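PDB 7LKK: aminofutalosine deaminase from Helicobacter pylori, which deaminates aminofutalosine in the menaquinone pathway, a metal-dependent hydrolysis that removes the amino group from an adenine base. Local coordinates for residues 82-87 with 136-141; 156-161 with 192-197; 162-167 with 198-203; 218-223 with 260-265. All blocks are in the same frame, centred on the assembly; numbering follows the deposited sequence.

Contact 1 (82-87 with 136-141). With MCF ((8R)-3-(5-S-methyl-5-thio-beta-D-ribofuranosyl)-3,6,7,8-tetrahydroimidazo[4,5-d][1,3]diazepin-8-ol), chain J; EDO (1,2-ethanediol), chain F.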
# COMPACT_ATOMS: atom_id res chain seq x y z
N PHE A 82 -16.36 -11.14 8.14
CA PHE A 82 -17.35 -10.07 8.11
C PHE A 82 -17.79 -9.66 9.51
O PHE A 82 -18.12 -8.49 9.74
CB PHE A 82 -18.56 -10.48 7.27
CG PHE A 82 -18.35 -10.35 5.79
CD1 PHE A 82 -18.25 -9.11 5.20
CD2 PHE A 82 -18.26 -11.48 4.99
CE1 PHE A 82 -18.06 -8.98 3.84
CE2 PHE A 82 -18.07 -11.36 3.63
CZ PHE A 82 -17.97 -10.12 3.05
N GLU A 83 -17.82 -10.61 10.45
CA GLU A 83 -18.32 -10.31 11.79
C GLU A 83 -17.49 -9.26 12.51
O GLU A 83 -18.00 -8.61 13.43
CB GLU A 83 -18.37 -11.60 12.62
CG GLU A 83 -19.36 -12.63 12.10
CD GLU A 83 -19.26 -13.96 12.83
OE1 GLU A 83 -18.12 -14.45 13.04
OE2 GLU A 83 -20.31 -14.53 13.20
N PHE A 84 -16.23 -9.07 12.12
CA PHE A 84 -15.35 -8.07 12.74
C PHE A 84 -15.33 -6.75 11.97
O PHE A 84 -14.37 -5.99 12.11
CB PHE A 84 -13.93 -8.63 12.86
CG PHE A 84 -13.78 -9.71 13.89
CD1 PHE A 84 -13.54 -9.39 15.22
CD2 PHE A 84 -13.87 -11.04 13.53
CE1 PHE A 84 -13.39 -10.38 16.17
CE2 PHE A 84 -13.73 -12.04 14.48
CZ PHE A 84 -13.49 -11.71 15.80
N SER A 85 -16.36 -6.46 11.18
CA SER A 85 -16.34 -5.31 10.30
C SER A 85 -16.42 -3.97 11.04
O SER A 85 -16.13 -2.94 10.43
CB SER A 85 -17.48 -5.40 9.28
OG SER A 85 -17.24 -6.45 8.36
N ASN A 86 -16.80 -3.97 12.32
CA ASN A 86 -16.85 -2.72 13.08
C ASN A 86 -15.47 -2.16 13.38
O ASN A 86 -15.35 -0.96 13.67
CB ASN A 86 -17.60 -2.93 14.39
CG ASN A 86 -19.09 -2.69 14.27
OD1 ASN A 86 -19.54 -1.94 13.40
ND2 ASN A 86 -19.87 -3.32 15.14
N ASN A 87 -14.43 -2.99 13.32
CA ASN A 87 -13.14 -2.62 13.88
C ASN A 87 -12.47 -1.50 13.10
O ASN A 87 -12.43 -1.51 11.86
CB ASN A 87 -12.22 -3.83 13.93
CG ASN A 87 -10.87 -3.50 14.54
OD1 ASN A 87 -10.80 -2.91 15.61
ND2 ASN A 87 -9.80 -3.86 13.85
N ILE A 136 -15.31 -16.45 6.78
CA ILE A 136 -15.11 -17.15 8.04
C ILE A 136 -16.11 -16.61 9.06
O ILE A 136 -16.20 -15.40 9.27
CB ILE A 136 -13.67 -16.99 8.54
CG1 ILE A 136 -12.68 -17.47 7.47
CG2 ILE A 136 -13.47 -17.75 9.84
CD1 ILE A 136 -12.41 -18.96 7.50
N SER A 137 -16.84 -17.51 9.71
CA SER A 137 -17.91 -17.12 10.60
C SER A 137 -17.87 -17.97 11.86
O SER A 137 -17.76 -19.20 11.78
CB SER A 137 -19.28 -17.27 9.92
OG SER A 137 -20.32 -16.79 10.75
N ASN A 138 -17.97 -17.32 13.02
CA ASN A 138 -18.06 -18.00 14.30
C ASN A 138 -19.49 -18.11 14.83
O ASN A 138 -19.77 -19.01 15.62
CB ASN A 138 -17.20 -17.28 15.35
CG ASN A 138 -15.73 -17.26 14.97
OD1 ASN A 138 -15.12 -16.20 14.88
ND2 ASN A 138 -15.16 -18.44 14.76
N HIS A 139 -20.38 -17.20 14.43
CA HIS A 139 -21.73 -17.15 14.96
C HIS A 139 -22.81 -16.98 13.90
O HIS A 139 -23.99 -16.89 14.26
CB HIS A 139 -21.86 -16.02 15.99
CG HIS A 139 -20.83 -16.06 17.08
ND1 HIS A 139 -20.80 -17.05 18.04
CD2 HIS A 139 -19.79 -15.24 17.35
CE1 HIS A 139 -19.78 -16.83 18.86
NE2 HIS A 139 -19.15 -15.74 18.46
N LEU A 140 -22.44 -16.92 12.62
CA LEU A 140 -23.39 -16.80 11.51
C LEU A 140 -24.17 -15.49 11.54
O LEU A 140 -25.29 -15.41 11.01
CB LEU A 140 -24.35 -17.99 11.47
CG LEU A 140 -23.73 -19.39 11.49
CD1 LEU A 140 -24.81 -20.46 11.37
CD2 LEU A 140 -22.70 -19.54 10.39
N ILE A 141 -23.60 -14.44 12.14
CA ILE A 141 -24.28 -13.16 12.22
C ILE A 141 -24.30 -12.45 10.87
O ILE A 141 -25.19 -11.63 10.62
CB ILE A 141 -23.63 -12.30 13.32
CG1 ILE A 141 -23.83 -12.96 14.69
CG2 ILE A 141 -24.21 -10.89 13.35
CD1 ILE A 141 -23.13 -12.24 15.82
O8 MCF J . -7.06 -14.53 10.37
C8 MCF J . -7.02 -13.32 11.08
C7 MCF J . -5.82 -13.22 12.01
N6 MCF J . -5.45 -14.52 12.52
C5 MCF J . -6.47 -15.37 13.10
N4 MCF J . -7.89 -15.06 13.22
C10 MCF J . -8.72 -13.87 12.87
C9 MCF J . -8.34 -13.03 11.84
N1 MCF J . -9.25 -12.08 11.75
C2 MCF J . -10.20 -12.28 12.66
N3 MCF J . -9.87 -13.39 13.33
C1S MCF J . -10.70 -13.93 14.45
C2S MCF J . -10.87 -15.47 14.42
O2S MCF J . -11.89 -15.82 13.60
O4S MCF J . -10.12 -13.70 15.57
C4S MCF J . -10.65 -14.85 16.59
C3S MCF J . -11.22 -15.78 15.87
O3S MCF J . -12.71 -15.71 16.07
C5S MCF J . -9.46 -15.42 17.35
S5S MCF J . -10.01 -15.98 18.99
C6S MCF J . -8.79 -17.14 19.67
C1 EDO F . -15.74 -14.19 18.32
O1 EDO F . -15.62 -13.86 16.93
C2 EDO F . -14.76 -15.29 18.68
O2 EDO F . -13.44 -14.75 18.80
O HOH W 1 -17.21 -13.60 7.42
O HOH W 2 -16.54 -13.63 10.88
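E83, from the loop that follows strand 69-80, reaches the C-terminal end of strand 130-137, where loops of the amidohydrolase TIM barrel build the inhibitor pocket. Its carboxylate accepts from the backbone N-H groups of N138, H139 and, weakly, I141. OE1 takes the N-H of N138 at 2.9 Å in an almost straight bond (176°), met on the syn side but well out of the carboxylate plane. OE2 uses its syn lone pair for the N-H of H139, also at 2.9 Å, and accepts the longer bond from I141 N. The chain beyond CG is extended (chi2 172°), which carries the acid over to these amides; both oxygens are held, and the turn after the strand is fixed around a buried carboxylate that these donors would probably keep ionised. S137 OG adds an ST motif by accepting from L140 N, and also hydrogen-bonds to E142.

Two waters lie nearer the strand: one joins F82 N to I136 O, and the other donates to E83 OE1 at 2.8 Å.

The ligand contacts come from F84 and N138. N138 OD1 lies at the edge of the F84 ring, near its plane, and F84 CE2 is 3.6 Å from C1S of the ribose. N138 ND2 is bonded to E158, which leaves its amide oxygen turned to the sugar: O3S of the inhibitor donates to N138 OD1 at 2.7 Å.

Contact 2 (156-161 with 192-197). With MCF ((8R)-3-(5-S-methyl-5-thio-beta-D-ribofuranosyl)-3,6,7,8-tetrahydroimidazo[4,5-d][1,3]diazepin-8-ol), chain J.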
# COMPACT_ATOMS: atom_id res chain seq x y z
N PHE A 156 -17.51 -20.49 5.93
CA PHE A 156 -16.76 -21.44 6.75
C PHE A 156 -17.14 -21.20 8.20
O PHE A 156 -16.70 -20.23 8.82
CB PHE A 156 -15.26 -21.26 6.55
CG PHE A 156 -14.77 -21.57 5.16
CD1 PHE A 156 -14.84 -20.62 4.16
CD2 PHE A 156 -14.20 -22.80 4.87
CE1 PHE A 156 -14.38 -20.89 2.89
CE2 PHE A 156 -13.74 -23.08 3.60
CZ PHE A 156 -13.82 -22.13 2.61
N LEU A 157 -17.97 -22.08 8.76
CA LEU A 157 -18.26 -22.04 10.19
C LEU A 157 -17.01 -22.48 10.94
O LEU A 157 -16.60 -23.64 10.84
CB LEU A 157 -19.45 -22.92 10.53
CG LEU A 157 -19.84 -22.90 12.01
CD1 LEU A 157 -20.23 -21.50 12.45
CD2 LEU A 157 -20.97 -23.89 12.30
N GLU A 158 -16.41 -21.56 11.68
CA GLU A 158 -15.09 -21.76 12.27
C GLU A 158 -15.22 -22.20 13.72
O GLU A 158 -15.90 -21.54 14.52
CB GLU A 158 -14.26 -20.48 12.18
CG GLU A 158 -12.93 -20.55 12.90
CD GLU A 158 -12.17 -19.25 12.81
OE1 GLU A 158 -12.59 -18.27 13.46
OE2 GLU A 158 -11.15 -19.20 12.09
N PHE A 159 -14.55 -23.29 14.07
CA PHE A 159 -14.61 -23.84 15.41
C PHE A 159 -13.47 -23.30 16.26
O PHE A 159 -12.32 -23.24 15.82
CB PHE A 159 -14.56 -25.37 15.37
CG PHE A 159 -14.63 -26.01 16.72
CD1 PHE A 159 -15.85 -26.20 17.34
CD2 PHE A 159 -13.47 -26.40 17.38
CE1 PHE A 159 -15.92 -26.78 18.59
CE2 PHE A 159 -13.53 -26.97 18.63
CZ PHE A 159 -14.76 -27.16 19.24
N LEU A 160 -13.81 -22.90 17.49
CA LEU A 160 -12.84 -22.48 18.50
C LEU A 160 -13.02 -23.34 19.74
O LEU A 160 -14.15 -23.60 20.16
CB LEU A 160 -13.03 -21.00 18.87
CG LEU A 160 -12.47 -19.87 18.00
CD1 LEU A 160 -10.96 -19.80 18.14
CD2 LEU A 160 -12.88 -19.99 16.54
N GLY A 161 -11.91 -23.79 20.33
CA GLY A 161 -12.01 -24.57 21.55
C GLY A 161 -10.77 -25.38 21.89
O GLY A 161 -10.47 -26.37 21.22
N ALA A 192 -14.34 -24.71 9.40
CA ALA A 192 -13.00 -24.22 9.63
C ALA A 192 -12.52 -24.62 11.02
O ALA A 192 -13.28 -24.60 11.99
CB ALA A 192 -12.93 -22.69 9.48
N VAL A 193 -11.24 -24.99 11.09
CA VAL A 193 -10.52 -25.13 12.35
C VAL A 193 -9.68 -23.88 12.53
O VAL A 193 -8.92 -23.51 11.63
CB VAL A 193 -9.63 -26.39 12.34
CG1 VAL A 193 -8.85 -26.51 13.64
CG2 VAL A 193 -10.46 -27.64 12.07
N HIS A 194 -9.84 -23.20 13.67
CA HIS A 194 -9.26 -21.87 13.79
C HIS A 194 -7.74 -21.90 13.63
O HIS A 194 -7.19 -21.29 12.70
CB HIS A 194 -9.62 -21.23 15.13
CG HIS A 194 -8.99 -19.88 15.32
ND1 HIS A 194 -7.90 -19.68 16.13
CD2 HIS A 194 -9.28 -18.68 14.77
CE1 HIS A 194 -7.55 -18.41 16.08
NE2 HIS A 194 -8.37 -17.78 15.27
N ALA A 195 -7.04 -22.60 14.52
CA ALA A 195 -5.59 -22.53 14.55
C ALA A 195 -5.07 -23.68 15.41
O ALA A 195 -5.82 -24.26 16.20
CB ALA A 195 -5.10 -21.18 15.10
N PRO A 196 -3.79 -24.03 15.26
CA PRO A 196 -3.21 -25.07 16.13
C PRO A 196 -3.21 -24.71 17.61
O PRO A 196 -3.28 -25.62 18.45
CB PRO A 196 -1.78 -25.22 15.59
CG PRO A 196 -1.86 -24.75 14.18
CD PRO A 196 -2.87 -23.65 14.17
N TYR A 197 -3.13 -23.43 17.96
CA TYR A 197 -3.06 -23.04 19.37
C TYR A 197 -4.43 -22.90 20.02
O TYR A 197 -4.50 -22.76 21.25
CB TYR A 197 -2.30 -21.71 19.52
CG TYR A 197 -2.85 -20.58 18.67
CD1 TYR A 197 -4.00 -19.89 19.04
CD2 TYR A 197 -2.21 -20.20 17.49
CE1 TYR A 197 -4.50 -18.86 18.26
CE2 TYR A 197 -2.70 -19.17 16.71
CZ TYR A 197 -3.85 -18.51 17.10
OH TYR A 197 -4.34 -17.48 16.33
O8 MCF J . -7.06 -14.53 10.37
C8 MCF J . -7.02 -13.32 11.08
C7 MCF J . -5.82 -13.22 12.01
N6 MCF J . -5.45 -14.52 12.52
C5 MCF J . -6.47 -15.37 13.10
N4 MCF J . -7.89 -15.06 13.22
C10 MCF J . -8.72 -13.87 12.87
C9 MCF J . -8.34 -13.03 11.84
N1 MCF J . -9.25 -12.08 11.75
C2 MCF J . -10.20 -12.28 12.66
N3 MCF J . -9.87 -13.39 13.33
C1S MCF J . -10.70 -13.93 14.45
C2S MCF J . -10.87 -15.47 14.42
O2S MCF J . -11.89 -15.82 13.60
O4S MCF J . -10.12 -13.70 15.57
C4S MCF J . -10.65 -14.85 16.59
C3S MCF J . -11.22 -15.78 15.87
O3S MCF J . -12.71 -15.71 16.07
C5S MCF J . -9.46 -15.42 17.35
S5S MCF J . -10.01 -15.98 18.99
C6S MCF J . -8.79 -17.14 19.67
O HOH W 3 -9.99 -20.82 10.33
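The imidazole of H194 has L160 over one face and E158 at its edge. L160 CD1 makes a CH-pi contact, 3.8 Å from the ring centroid, displaced toward the rim on the CG side. At the edge, E158 OE2 comes within 3.3 Å of H194 CD2, with the carboxylate turned steeply (79°) against the ring, and Y197 CE1 also lies in the ring plane. H194 CG stands anti to its backbone N (chi1 178°), which sends the ring toward the inhibitor; ND1 is bonded to S198 OG, and NE2 gives a weak bond to N4 of the inhibitor.

Beneath these groups, strands 152-159 and 187-193 run parallel as neighbours in the barrel, the two strands of a beta-alpha-beta unit completed by helix 166-180. A192 sits between two rungs of the ladder: its N donates to L157 O at 2.9 Å, and its O accepts from F159 N at 2.8 Å. E158 and A192 share one face of the sheet, their CB atoms 3.7 Å apart, while F159 and V193 share the other. Past the strand end, H194 N continues the ladder to F159 O, a longer bond lying in the carbonyl plane.

The extended E158 chain divides its two oxygens. OE2 takes a water that bridges to V193 O, whereas E158 OE1 accepts from ribose O2S at 2.6 Å. The carboxylate is thus gripped at both oxygens, and its short bond to the ribose hydroxyl is consistent with recognition of the sugar.

Contact 3 (162-167 with 198-203)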
# COMPACT_ATOMS: atom_id res chain seq x y z
N SER A 162 -10.06 -24.99 22.94
CA SER A 162 -8.81 -25.63 23.33
C SER A 162 -9.00 -26.68 24.43
O SER A 162 -8.01 -27.29 24.85
CB SER A 162 -7.80 -24.58 23.80
OG SER A 162 -8.44 -23.54 24.51
N SER A 163 -10.22 -26.91 24.89
CA SER A 163 -10.51 -27.93 25.89
C SER A 163 -11.68 -28.77 25.41
O SER A 163 -12.75 -28.22 25.09
CB SER A 163 -10.81 -27.29 27.25
OG SER A 163 -12.12 -26.74 27.29
N TYR A 164 -11.49 -30.08 25.36
CA TYR A 164 -12.49 -30.97 24.78
C TYR A 164 -13.79 -30.93 25.56
O TYR A 164 -13.80 -31.01 26.79
CB TYR A 164 -11.95 -32.40 24.73
CG TYR A 164 -12.89 -33.37 24.04
CD1 TYR A 164 -13.87 -34.05 24.76
CD2 TYR A 164 -12.82 -33.58 22.67
CE1 TYR A 164 -14.73 -34.93 24.13
CE2 TYR A 164 -13.68 -34.46 22.04
CZ TYR A 164 -14.63 -35.13 22.77
OH TYR A 164 -15.49 -36.00 22.15
N SER A 165 -14.90 -30.81 24.83
CA SER A 165 -16.23 -30.83 25.43
C SER A 165 -17.20 -31.41 24.41
O SER A 165 -17.39 -30.83 23.34
CB SER A 165 -16.67 -29.42 25.85
OG SER A 165 -18.08 -29.34 25.94
N LEU A 166 -17.80 -32.56 24.74
CA LEU A 166 -18.78 -33.15 23.84
C LEU A 166 -20.00 -32.26 23.68
O LEU A 166 -20.62 -32.24 22.61
CB LEU A 166 -19.20 -34.53 24.35
CG LEU A 166 -20.10 -35.37 23.44
CD1 LEU A 166 -19.50 -35.50 22.05
CD2 LEU A 166 -20.37 -36.74 24.05
N GLU A 167 -20.37 -31.51 24.72
CA GLU A 167 -21.47 -30.56 24.60
C GLU A 167 -21.14 -29.47 23.60
O GLU A 167 -21.99 -29.07 22.79
CB GLU A 167 -21.81 -29.97 25.97
CG GLU A 167 -22.63 -30.89 26.86
CD GLU A 167 -23.40 -30.13 27.93
OE1 GLU A 167 -22.89 -29.10 28.41
OE2 GLU A 167 -24.51 -30.58 28.29
N SER A 198 -5.51 -22.93 19.24
CA SER A 198 -6.83 -22.63 19.76
C SER A 198 -7.83 -23.79 19.68
O SER A 198 -8.93 -23.66 20.21
CB SER A 198 -7.43 -21.42 19.03
OG SER A 198 -7.58 -21.69 17.65
N VAL A 199 -7.48 -24.89 19.02
CA VAL A 199 -8.40 -26.01 18.84
C VAL A 199 -7.73 -27.28 19.34
O VAL A 199 -6.68 -27.68 18.82
CB VAL A 199 -8.86 -26.18 17.39
CG1 VAL A 199 -9.75 -27.40 17.26
CG2 VAL A 199 -9.59 -24.94 16.91
N GLN A 200 -8.32 -27.91 20.35
CA GLN A 200 -7.83 -29.19 20.84
C GLN A 200 -7.92 -30.25 19.74
O GLN A 200 -8.80 -30.20 18.88
CB GLN A 200 -8.62 -29.62 22.08
CG GLN A 200 -8.04 -30.80 22.84
CD GLN A 200 -8.60 -32.12 22.36
OE1 GLN A 200 -9.70 -32.16 21.80
NE2 GLN A 200 -7.85 -33.19 22.55
N LYS A 201 -6.99 -31.20 19.78
CA LYS A 201 -6.79 -32.11 18.65
C LYS A 201 -8.05 -32.92 18.35
O LYS A 201 -8.49 -33.01 17.20
CB LYS A 201 -5.61 -33.04 18.92
CG LYS A 201 -5.28 -33.98 17.76
CD LYS A 201 -3.93 -34.65 17.96
CE LYS A 201 -3.45 -35.32 16.68
NZ LYS A 201 -4.56 -35.94 15.91
N ASP A 202 -8.64 -33.53 19.37
CA ASP A 202 -9.81 -34.38 19.13
C ASP A 202 -11.02 -33.56 18.72
O ASP A 202 -11.89 -34.07 18.00
CB ASP A 202 -10.10 -35.22 20.37
CG ASP A 202 -8.97 -36.16 20.70
OD1 ASP A 202 -8.87 -37.23 20.06
OD2 ASP A 202 -8.16 -35.82 21.59
N MET A 203 -11.10 -32.30 19.14
CA MET A 203 -12.14 -31.41 18.62
C MET A 203 -11.93 -31.13 17.14
O MET A 203 -12.89 -31.12 16.37
CB MET A 203 -12.17 -30.11 19.43
CG MET A 203 -12.30 -30.32 20.93
SD MET A 203 -14.01 -30.54 21.43
CE MET A 203 -14.39 -28.93 22.11
O HOH W 4 -9.18 -21.66 22.19
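Two helix N-termini of the barrel's outer layer meet here: S165 is the N-cap of helix 166-180 and Q200 that of helix 201-213. Q200 OE1 accepts from M203 N at 3.0 Å, a capping bond made possible by the bend of the side chain at chi2 (-91°). The other end of the same amide, Q200 NE2, donates to D202 OD2 at 2.8 Å, nearly in the amide plane, so both ends of the group are held and its rotation is fixed. S165 OG caps K168 N in its own helix.

Y164 lies against this capped turn. Q200 OE1 meets the ring at its edge, 3.5 Å from Y164 CD2, with the amide and ring planes almost perpendicular, and D202 CB lies obliquely to the ring, near CD2. M203, bent at chi2 and chi3, brings its sulfur obliquely to the ring in a Met-aromatic contact, SD lying 3.5 Å from Y164 CD2. That sulfur also accepts a weak hydrogen bond from S165 N, almost straight at 166°, while the methyl CE of M203 rests 3.5 Å from S163 O. At the inner end a water joins S162 OG to S198 O; S162 OG is bonded to E249 as well.

M203 packs on F159 of strand 152-159 and on L169 of helix 166-180, and S162 lies against Y243 and L247 of helix 242-247, so the contact joins these elements.

Contact 4 (218-223 with 260-265). With FE (Fe (III) ion), chain E; MCF ((8R)-3-(5-S-methyl-5-thio-beta-D-ribofuranosyl)-3,6,7,8-tetrahydroimidazo[4,5-d][1,3]diazepin-8-ol), chain J.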
# COMPACT_ATOMS: atom_id res chain seq x y z
N LEU A 218 -12.66 -27.16 3.88
CA LEU A 218 -12.05 -26.84 5.16
C LEU A 218 -11.11 -25.66 5.00
O LEU A 218 -10.59 -25.40 3.91
CB LEU A 218 -11.28 -28.04 5.74
CG LEU A 218 -12.13 -29.14 6.37
CD1 LEU A 218 -11.35 -30.44 6.46
CD2 LEU A 218 -12.64 -28.71 7.74
N SER A 219 -10.90 -24.94 6.10
CA SER A 219 -10.00 -23.80 6.13
C SER A 219 -9.39 -23.72 7.52
O SER A 219 -9.99 -24.17 8.50
CB SER A 219 -10.73 -22.49 5.78
OG SER A 219 -9.82 -21.40 5.72
N THR A 220 -8.19 -23.17 7.60
CA THR A 220 -7.50 -23.07 8.88
C THR A 220 -6.41 -22.01 8.78
O THR A 220 -5.84 -21.77 7.71
CB THR A 220 -6.90 -24.42 9.30
OG1 THR A 220 -6.33 -24.31 10.60
CG2 THR A 220 -5.84 -24.88 8.31
N HIS A 221 -6.14 -21.35 9.91
CA HIS A 221 -4.99 -20.47 10.05
C HIS A 221 -3.78 -21.30 10.45
O HIS A 221 -3.87 -22.11 11.38
CB HIS A 221 -5.26 -19.38 11.09
CG HIS A 221 -6.46 -18.54 10.80
ND1 HIS A 221 -7.69 -18.77 11.38
CD2 HIS A 221 -6.62 -17.47 9.98
CE1 HIS A 221 -8.56 -17.88 10.94
NE2 HIS A 221 -7.94 -17.08 10.09
N PHE A 222 -2.66 -21.11 9.76
CA PHE A 222 -1.50 -21.96 9.96
C PHE A 222 -0.23 -21.12 10.04
O PHE A 222 0.07 -20.38 9.10
CB PHE A 222 -1.38 -23.00 8.84
CG PHE A 222 -0.34 -24.04 9.10
CD1 PHE A 222 -0.42 -24.85 10.22
CD2 PHE A 222 0.73 -24.21 8.23
CE1 PHE A 222 0.54 -25.81 10.46
CE2 PHE A 222 1.69 -25.17 8.47
CZ PHE A 222 1.60 -25.97 9.59
N LEU A 223 0.49 -21.25 11.15
CA LEU A 223 1.82 -20.67 11.35
C LEU A 223 1.87 -19.21 10.90
O LEU A 223 2.66 -18.80 10.04
CB LEU A 223 2.88 -21.52 10.64
CG LEU A 223 2.95 -22.97 11.17
CD1 LEU A 223 4.15 -23.72 10.63
CD2 LEU A 223 2.95 -22.99 12.69
N ASN A 260 3.83 -31.13 11.83
CA ASN A 260 3.35 -32.28 11.07
C ASN A 260 2.15 -32.94 11.74
O ASN A 260 1.26 -33.44 11.06
CB ASN A 260 4.48 -33.29 10.89
CG ASN A 260 5.49 -32.85 9.84
OD1 ASN A 260 5.36 -31.77 9.27
ND2 ASN A 260 6.50 -33.67 9.60
N ASP A 261 2.12 -32.94 13.08
CA ASP A 261 0.97 -33.49 13.79
C ASP A 261 -0.31 -32.75 13.42
O ASP A 261 -1.37 -33.37 13.26
CB ASP A 261 1.22 -33.42 15.30
CG ASP A 261 0.18 -34.17 16.10
OD1 ASP A 261 -0.33 -35.20 15.61
OD2 ASP A 261 -0.13 -33.74 17.23
N TYR A 262 -0.22 -31.43 13.26
CA TYR A 262 -1.39 -30.65 12.87
C TYR A 262 -1.73 -30.85 11.40
O TYR A 262 -2.89 -31.09 11.04
CB TYR A 262 -1.15 -29.17 13.17
CG TYR A 262 -2.38 -28.31 13.02
CD1 TYR A 262 -3.34 -28.26 14.02
CD2 TYR A 262 -2.59 -27.54 11.88
CE1 TYR A 262 -4.47 -27.48 13.89
CE2 TYR A 262 -3.72 -26.76 11.74
CZ TYR A 262 -4.65 -26.72 12.75
OH TYR A 262 -5.78 -25.94 12.62
N ILE A 263 -0.71 -30.77 10.53
CA ILE A 263 -0.93 -30.89 9.09
C ILE A 263 -1.57 -32.23 8.76
O ILE A 263 -2.51 -32.31 7.95
CB ILE A 263 0.39 -30.70 8.33
CG1 ILE A 263 0.91 -29.27 8.48
CG2 ILE A 263 0.23 -31.09 6.86
CD1 ILE A 263 2.37 -29.12 8.13
N ASP A 264 -1.09 -33.31 9.37
CA ASP A 264 -1.54 -34.65 9.01
C ASP A 264 -3.03 -34.87 9.27
O ASP A 264 -3.63 -35.74 8.63
CB ASP A 264 -0.73 -35.71 9.76
CG ASP A 264 0.72 -35.76 9.30
OD1 ASP A 264 1.07 -35.04 8.34
OD2 ASP A 264 1.50 -36.53 9.90
N MET A 265 -3.63 -34.09 10.18
CA MET A 265 -5.07 -34.20 10.40
C MET A 265 -5.86 -33.95 9.12
O MET A 265 -6.94 -34.52 8.94
CB MET A 265 -5.52 -33.20 11.47
CG MET A 265 -5.10 -33.54 12.89
SD MET A 265 -6.02 -32.54 14.08
CE MET A 265 -5.67 -30.90 13.45
FE FE E . -8.57 -14.98 9.20
O8 MCF J . -7.06 -14.53 10.37
C8 MCF J . -7.02 -13.32 11.08
C7 MCF J . -5.82 -13.22 12.01
N6 MCF J . -5.45 -14.52 12.52
C5 MCF J . -6.47 -15.37 13.10
N4 MCF J . -7.89 -15.06 13.22
C10 MCF J . -8.72 -13.87 12.87
C9 MCF J . -8.34 -13.03 11.84
N1 MCF J . -9.25 -12.08 11.75
C2 MCF J . -10.20 -12.28 12.66
N3 MCF J . -9.87 -13.39 13.33
C1S MCF J . -10.70 -13.93 14.45
C2S MCF J . -10.87 -15.47 14.42
O2S MCF J . -11.89 -15.82 13.60
O4S MCF J . -10.12 -13.70 15.57
C4S MCF J . -10.65 -14.85 16.59
C3S MCF J . -11.22 -15.78 15.87
O3S MCF J . -12.71 -15.71 16.07
C5S MCF J . -9.46 -15.42 17.35
S5S MCF J . -10.01 -15.98 18.99
C6S MCF J . -8.79 -17.14 19.67
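T220 OG1 and the Y262 ring both stand anti to their backbone N (chi1 -175° and -170°), and these torsions point hydroxyl at hydroxyl from opposite directions between strand 218-222 of the TIM barrel and outer helix 259-264. The helix packs on the outside of the barrel strand and runs antiparallel to it, 168° between their directions, the axes of the two short segments approaching to 11.3 Å. Y262 OH donates to T220 OG1 at 2.7 Å, the threonine oxygen lying in the plane of the tyrosine ring at its edge. T220 OG1 is bonded in addition to V193 O, so the two hydroxyls form a buried polar link from the helix to the neighbouring strand.

Around it the packing is apolar. The end of the F222 side chain reaches the helix and slides past Y262 in the opposite direction, F222 CD1 lying 3.8 Å from Y262 CD2. Its far end meets I263 at about a right angle, with F222 CZ 3.5 Å from I263 CG1. L223 CG covers the centre of one face of the F222 ring, and Y256 stacks edge-to-face with Y262.

Between T220 and F222, H221 points away from the helix into the active site. H194 O holds H221 ND1, and this orientation presents H221 NE2 to the iron; H79, H81 and D328 belong to the same metal site. The inhibitor's C5 lies over the centre of one face of the H221 ring, and its O8 is a further ligand of the metal. H221 NE2 binds the iron, FE, at 2.4 Å.

Contacts 1, 2 and 4 each touch the inhibitor and each include part of a barrel strand, whereas contact 3 sits farther out, its S198 side chain about 5 Å from the ligand. Contacts 1 and 2 join through neighbouring strands, S137 O lying 2.7 Å from E158 N. Contact 2 meets contact 4 in the same way, V193 N being 3.0 Å from S219 O, and this pairing ties the ligand pocket to the iron site. Contact 3 continues contact 2 along both segments of the same chain: G161 O is 2.8 Å from Q200 N. Contacts 1 and 3 do not touch, their nearest atoms being about 9 Å apart.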